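Local coordinates for T-lymphoma invasion and metastasis-inducing protein 1 (Homo sapiens, PDB 4K2P), which probably serves in signalling, with a PH and coiled-coil module linked to phosphoinositide binding and to protein partners such as Par-3 at tight junctions, at residues H67-V79 / A115-H127. The protein carries 5 engineered substitutions. Numbering follows the deposited sequence.
Sequences HAVWVENSIVQAV and AIHSACATAVARH
The carbonyl oxygen of Val-71 takes two bonds from Ser-74, one from the hydroxyl (OG to Val-71 O 2.8 Å, from above the carbonyl plane) and a weak one from N, while Cys-120 SG of the helix lies 3.0 Å from the same oxygen. This arrangement illustrates how the C-terminal helix of a PH domain caps one end of the beta barrel: the type II turn 71-74, which links strand 67-70 of one sheet to strand 75-78 of the other, lies against helix 106-128. A water ties Asn-73 N at the turn to Cys-120 O on the helix, with 2.8 Å to each. Farther along, strand 75-78 runs nearly antiparallel to the helix, and Val-76 N donates to His-117 NE2 (3.1 Å, 149° at the hydrogen) at the ring edge, slightly tilted from its plane. With CG anti to its own carbonyl carbon (chi1 -79°), the ring projects roughly at right angles to the helix axis, NE2 toward strand 75-78, while ND1 bonds Ser-201 of helix 168-203. A leucine in place of His-117 would probably leave both the Val-76 amide and the Ser-201 hydroxyl without this partner, weakening the tie between barrel, capping helix and the neighbouring long helix. Apolar contact supports the same join: Val-76 CG2 sits 3.7 Å from Ile-116 CG2, the two side chains crossing at about a right angle. Toward the C-terminal end of the helix segment, the extended Glu-72 chain lays CG on Ala-123 CB (3.6 Å), and its carboxylate reaches Arg-126 in a weak salt bridge, OE2 to NH1 at 3.4 Å, with OE2 at the guanidinium edge and the two planes 67° apart.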
loop_
_atom_site.group_PDB
_atom_site.type_symbol
_atom_site.label_atom_id
_atom_site.label_comp_id
_atom_site.label_asym_id
_atom_site.label_seq_id
_atom_site.Cartn_x
_atom_site.Cartn_y
_atom_site.Cartn_z
ATOM N N HIS A 67 -0.200 19.913 -7.878
ATOM C CA HIS A 67 -0.598 19.274 -6.631
ATOM C C HIS A 67 0.474 18.302 -6.147
ATOM O O HIS A 67 1.489 18.098 -6.809
ATOM C CB HIS A 67 -1.947 18.578 -6.794
ATOM C CG HIS A 67 -2.048 17.742 -8.027
ATOM N ND1 HIS A 67 -2.431 18.266 -9.243
ATOM C CD2 HIS A 67 -1.822 16.425 -8.236
ATOM C CE1 HIS A 67 -2.435 17.306 -10.150
ATOM N NE2 HIS A 67 -2.066 16.179 -9.565
ATOM N N ALA A 68 0.239 17.718 -4.980
ATOM C CA ALA A 68 1.204 16.831 -4.346
ATOM C C ALA A 68 0.497 15.666 -3.666
ATOM O O ALA A 68 -0.593 15.825 -3.124
ATOM C CB ALA A 68 2.041 17.605 -3.342
ATOM N N VAL A 69 1.121 14.496 -3.714
ATOM C CA VAL A 69 0.596 13.300 -3.077
ATOM C C VAL A 69 1.600 12.827 -2.046
ATOM O O VAL A 69 2.749 12.544 -2.365
ATOM C CB VAL A 69 0.321 12.172 -4.098
ATOM C CG1 VAL A 69 -0.227 10.938 -3.396
ATOM C CG2 VAL A 69 -0.654 12.647 -5.175
ATOM N N TRP A 70 1.147 12.748 -0.805
ATOM C CA TRP A 70 1.952 12.259 0.306
ATOM C C TRP A 70 2.019 10.739 0.264
ATOM O O TRP A 70 0.986 10.085 0.277
ATOM C CB TRP A 70 1.341 12.741 1.617
ATOM C CG TRP A 70 2.119 12.419 2.851
ATOM C CD1 TRP A 70 3.442 12.665 3.088
ATOM C CD2 TRP A 70 1.606 11.803 4.036
ATOM N NE1 TRP A 70 3.781 12.233 4.348
ATOM C CE2 TRP A 70 2.671 11.702 4.950
ATOM C CE3 TRP A 70 0.343 11.325 4.411
ATOM C CZ2 TRP A 70 2.518 11.138 6.214
ATOM C CZ3 TRP A 70 0.193 10.766 5.663
ATOM C CH2 TRP A 70 1.273 10.679 6.552
ATOM N N VAL A 71 3.222 10.175 0.226
ATOM C CA VAL A 71 3.372 8.746 -0.036
ATOM C C VAL A 71 4.079 7.988 1.081
ATOM O O VAL A 71 4.524 6.862 0.863
ATOM C CB VAL A 71 4.148 8.494 -1.357
ATOM C CG1 VAL A 71 3.440 9.179 -2.515
ATOM C CG2 VAL A 71 5.579 8.967 -1.261
ATOM N N GLU A 72 4.164 8.580 2.272
ATOM C CA GLU A 72 4.678 7.851 3.432
ATOM C C GLU A 72 3.831 6.603 3.628
ATOM O O GLU A 72 2.617 6.653 3.481
ATOM C CB GLU A 72 4.652 8.705 4.710
ATOM C CG GLU A 72 5.963 9.415 5.020
ATOM C CD GLU A 72 5.962 10.170 6.351
ATOM O OE1 GLU A 72 5.355 9.694 7.335
ATOM O OE2 GLU A 72 6.579 11.253 6.408
ATOM N N ASN A 73 4.483 5.482 3.905
ATOM C CA ASN A 73 3.805 4.220 4.216
ATOM C C ASN A 73 2.912 3.732 3.074
ATOM O O ASN A 73 1.859 3.141 3.296
ATOM C CB ASN A 73 2.996 4.352 5.514
ATOM C CG ASN A 73 3.882 4.548 6.732
ATOM O OD1 ASN A 73 4.875 3.843 6.912
ATOM N ND2 ASN A 73 3.528 5.505 7.572
ATOM N N SER A 74 3.365 3.965 1.846
ATOM C CA SER A 74 2.675 3.501 0.650
ATOM C C SER A 74 3.166 2.128 0.193
ATOM O O SER A 74 4.176 1.617 0.673
ATOM C CB SER A 74 2.861 4.501 -0.488
ATOM O OG SER A 74 2.185 5.708 -0.216
ATOM N N ILE A 75 2.427 1.531 -0.732
ATOM C CA ILE A 75 2.887 0.366 -1.465
ATOM C C ILE A 75 2.802 0.698 -2.949
ATOM O O ILE A 75 1.862 1.335 -3.396
ATOM C CB ILE A 75 2.041 -0.895 -1.160
ATOM C CG1 ILE A 75 2.237 -1.343 0.291
ATOM C CG2 ILE A 75 2.421 -2.041 -2.096
ATOM C CD1 ILE A 75 1.233 -2.412 0.759
ATOM N N VAL A 76 3.777 0.235 -3.715
ATOM C CA VAL A 76 3.761 0.393 -5.151
ATOM C C VAL A 76 3.866 -1.012 -5.725
ATOM O O VAL A 76 4.660 -1.822 -5.246
ATOM C CB VAL A 76 4.904 1.289 -5.676
ATOM C CG1 VAL A 76 4.673 1.631 -7.138
ATOM C CG2 VAL A 76 5.012 2.566 -4.857
ATOM N N GLN A 77 3.047 -1.291 -6.734
ATOM C CA GLN A 77 3.001 -2.592 -7.401
ATOM C C GLN A 77 2.953 -2.410 -8.911
ATOM O O GLN A 77 2.184 -1.604 -9.412
ATOM C CB GLN A 77 1.768 -3.395 -6.969
ATOM C CG GLN A 77 1.741 -3.809 -5.510
ATOM C CD GLN A 77 2.643 -4.988 -5.233
ATOM O OE1 GLN A 77 2.269 -6.141 -5.457
ATOM N NE2 GLN A 77 3.832 -4.709 -4.727
ATOM N N ALA A 78 3.755 -3.172 -9.637
ATOM C CA ALA A 78 3.575 -3.306 -11.074
ATOM C C ALA A 78 2.186 -3.847 -11.360
ATOM O O ALA A 78 1.639 -4.611 -10.568
ATOM C CB ALA A 78 4.625 -4.227 -11.663
ATOM N N VAL A 79 1.617 -3.433 -12.485
ATOM C CA VAL A 79 0.330 -3.940 -12.948
ATOM C C VAL A 79 0.502 -4.452 -14.364
ATOM O O VAL A 79 -0.105 -3.935 -15.297
ATOM C CB VAL A 79 -0.771 -2.863 -12.919
ATOM C CG1 VAL A 79 -2.144 -3.514 -13.077
ATOM C CG2 VAL A 79 -0.708 -2.068 -11.624
ATOM N N ALA A 115 12.643 3.693 -6.017
ATOM C CA ALA A 115 12.832 5.031 -5.463
ATOM C C ALA A 115 11.752 5.358 -4.432
ATOM O O ALA A 115 12.043 5.929 -3.382
ATOM C CB ALA A 115 12.833 6.070 -6.568
ATOM N N ILE A 116 10.509 4.991 -4.721
ATOM C CA ILE A 116 9.415 5.346 -3.824
ATOM C C ILE A 116 9.505 4.526 -2.541
ATOM O O ILE A 116 9.313 5.061 -1.453
ATOM C CB ILE A 116 8.049 5.156 -4.484
ATOM C CG1 ILE A 116 7.891 6.153 -5.634
ATOM C CG2 ILE A 116 6.924 5.381 -3.473
ATOM C CD1 ILE A 116 6.768 5.830 -6.593
ATOM N N HIS A 117 9.825 3.243 -2.668
ATOM C CA HIS A 117 9.939 2.360 -1.515
ATOM C C HIS A 117 11.129 2.757 -0.655
ATOM O O HIS A 117 11.085 2.640 0.563
ATOM C CB HIS A 117 10.077 0.902 -1.960
ATOM C CG HIS A 117 8.779 0.277 -2.348
ATOM N ND1 HIS A 117 8.692 -0.943 -2.977
ATOM C CD2 HIS A 117 7.511 0.716 -2.194
ATOM C CE1 HIS A 117 7.423 -1.229 -3.200
ATOM N NE2 HIS A 117 6.685 -0.242 -2.724
ATOM N N SER A 118 12.186 3.243 -1.296
ATOM C CA SER A 118 13.367 3.705 -0.577
ATOM C C SER A 118 13.024 4.916 0.262
ATOM O O SER A 118 13.480 5.050 1.388
ATOM C CB SER A 118 14.502 4.040 -1.542
ATOM O OG SER A 118 15.092 2.859 -2.049
ATOM N N ALA A 119 12.233 5.811 -0.315
ATOM C CA ALA A 119 11.788 7.001 0.380
ATOM C C ALA A 119 10.936 6.609 1.580
ATOM O O ALA A 119 11.057 7.194 2.646
ATOM C CB ALA A 119 11.004 7.906 -0.558
ATOM N N CYS A 120 10.058 5.630 1.387
ATOM C CA CYS A 120 9.192 5.158 2.460
ATOM C C CYS A 120 10.015 4.525 3.568
ATOM O O CYS A 120 9.716 4.682 4.746
ATOM C CB CYS A 120 8.166 4.161 1.928
ATOM S SG CYS A 120 6.885 4.933 0.928
ATOM N N ALA A 121 11.070 3.825 3.181
ATOM C CA ALA A 121 11.911 3.131 4.131
ATOM C C ALA A 121 12.633 4.157 5.006
ATOM O O ALA A 121 12.746 3.980 6.221
ATOM C CB ALA A 121 12.900 2.237 3.409
ATOM N N THR A 122 13.106 5.230 4.372
ATOM C CA THR A 122 13.774 6.321 5.067
ATOM C C THR A 122 12.809 7.018 6.014
ATOM O O THR A 122 13.197 7.428 7.100
ATOM C CB THR A 122 14.357 7.375 4.079
ATOM O OG1 THR A 122 15.338 6.763 3.234
ATOM C CG2 THR A 122 15.011 8.525 4.831
ATOM N N ALA A 123 11.553 7.151 5.605
ATOM C CA ALA A 123 10.561 7.804 6.448
ATOM C C ALA A 123 10.304 6.980 7.715
ATOM O O ALA A 123 10.128 7.534 8.799
ATOM C CB ALA A 123 9.269 8.022 5.679
ATOM N N VAL A 124 10.282 5.656 7.572
ATOM C CA VAL A 124 10.102 4.766 8.711
ATOM C C VAL A 124 11.269 4.925 9.677
ATOM O O VAL A 124 11.081 4.965 10.893
ATOM C CB VAL A 124 9.986 3.291 8.262
ATOM C CG1 VAL A 124 10.010 2.343 9.455
ATOM C CG2 VAL A 124 8.712 3.082 7.464
ATOM N N ALA A 125 12.474 5.054 9.131
ATOM C CA ALA A 125 13.667 5.193 9.962
ATOM C C ALA A 125 13.644 6.522 10.708
ATOM O O ALA A 125 14.047 6.600 11.866
ATOM C CB ALA A 125 14.919 5.073 9.121
ATOM N N ARG A 126 13.160 7.562 10.034
ATOM C CA ARG A 126 13.042 8.892 10.623
ATOM C C ARG A 126 12.142 8.820 11.851
ATOM O O ARG A 126 12.431 9.389 12.905
ATOM C CB ARG A 126 12.449 9.874 9.606
ATOM C CG ARG A 126 12.479 11.339 10.029
ATOM C CD ARG A 126 11.742 12.240 9.025
ATOM N NE ARG A 126 12.006 11.872 7.631
ATOM C CZ ARG A 126 11.080 11.797 6.670
ATOM N NH1 ARG A 126 9.808 12.090 6.921
ATOM N NH2 ARG A 126 11.428 11.443 5.437
ATOM N N HIS A 127 11.049 8.089 11.685
ATOM C CA HIS A 127 10.034 7.912 12.712
ATOM C C HIS A 127 10.596 7.226 13.956
ATOM O O HIS A 127 10.163 7.510 15.072
ATOM C CB HIS A 127 8.865 7.105 12.128
ATOM C CG HIS A 127 7.677 7.001 13.032
ATOM N ND1 HIS A 127 7.574 6.046 14.021
ATOM C CD2 HIS A 127 6.529 7.717 13.080
ATOM C CE1 HIS A 127 6.422 6.189 14.652
ATOM N NE2 HIS A 127 5.768 7.195 14.100
HETATM O O HOH W 1 7.030 5.346 5.151
#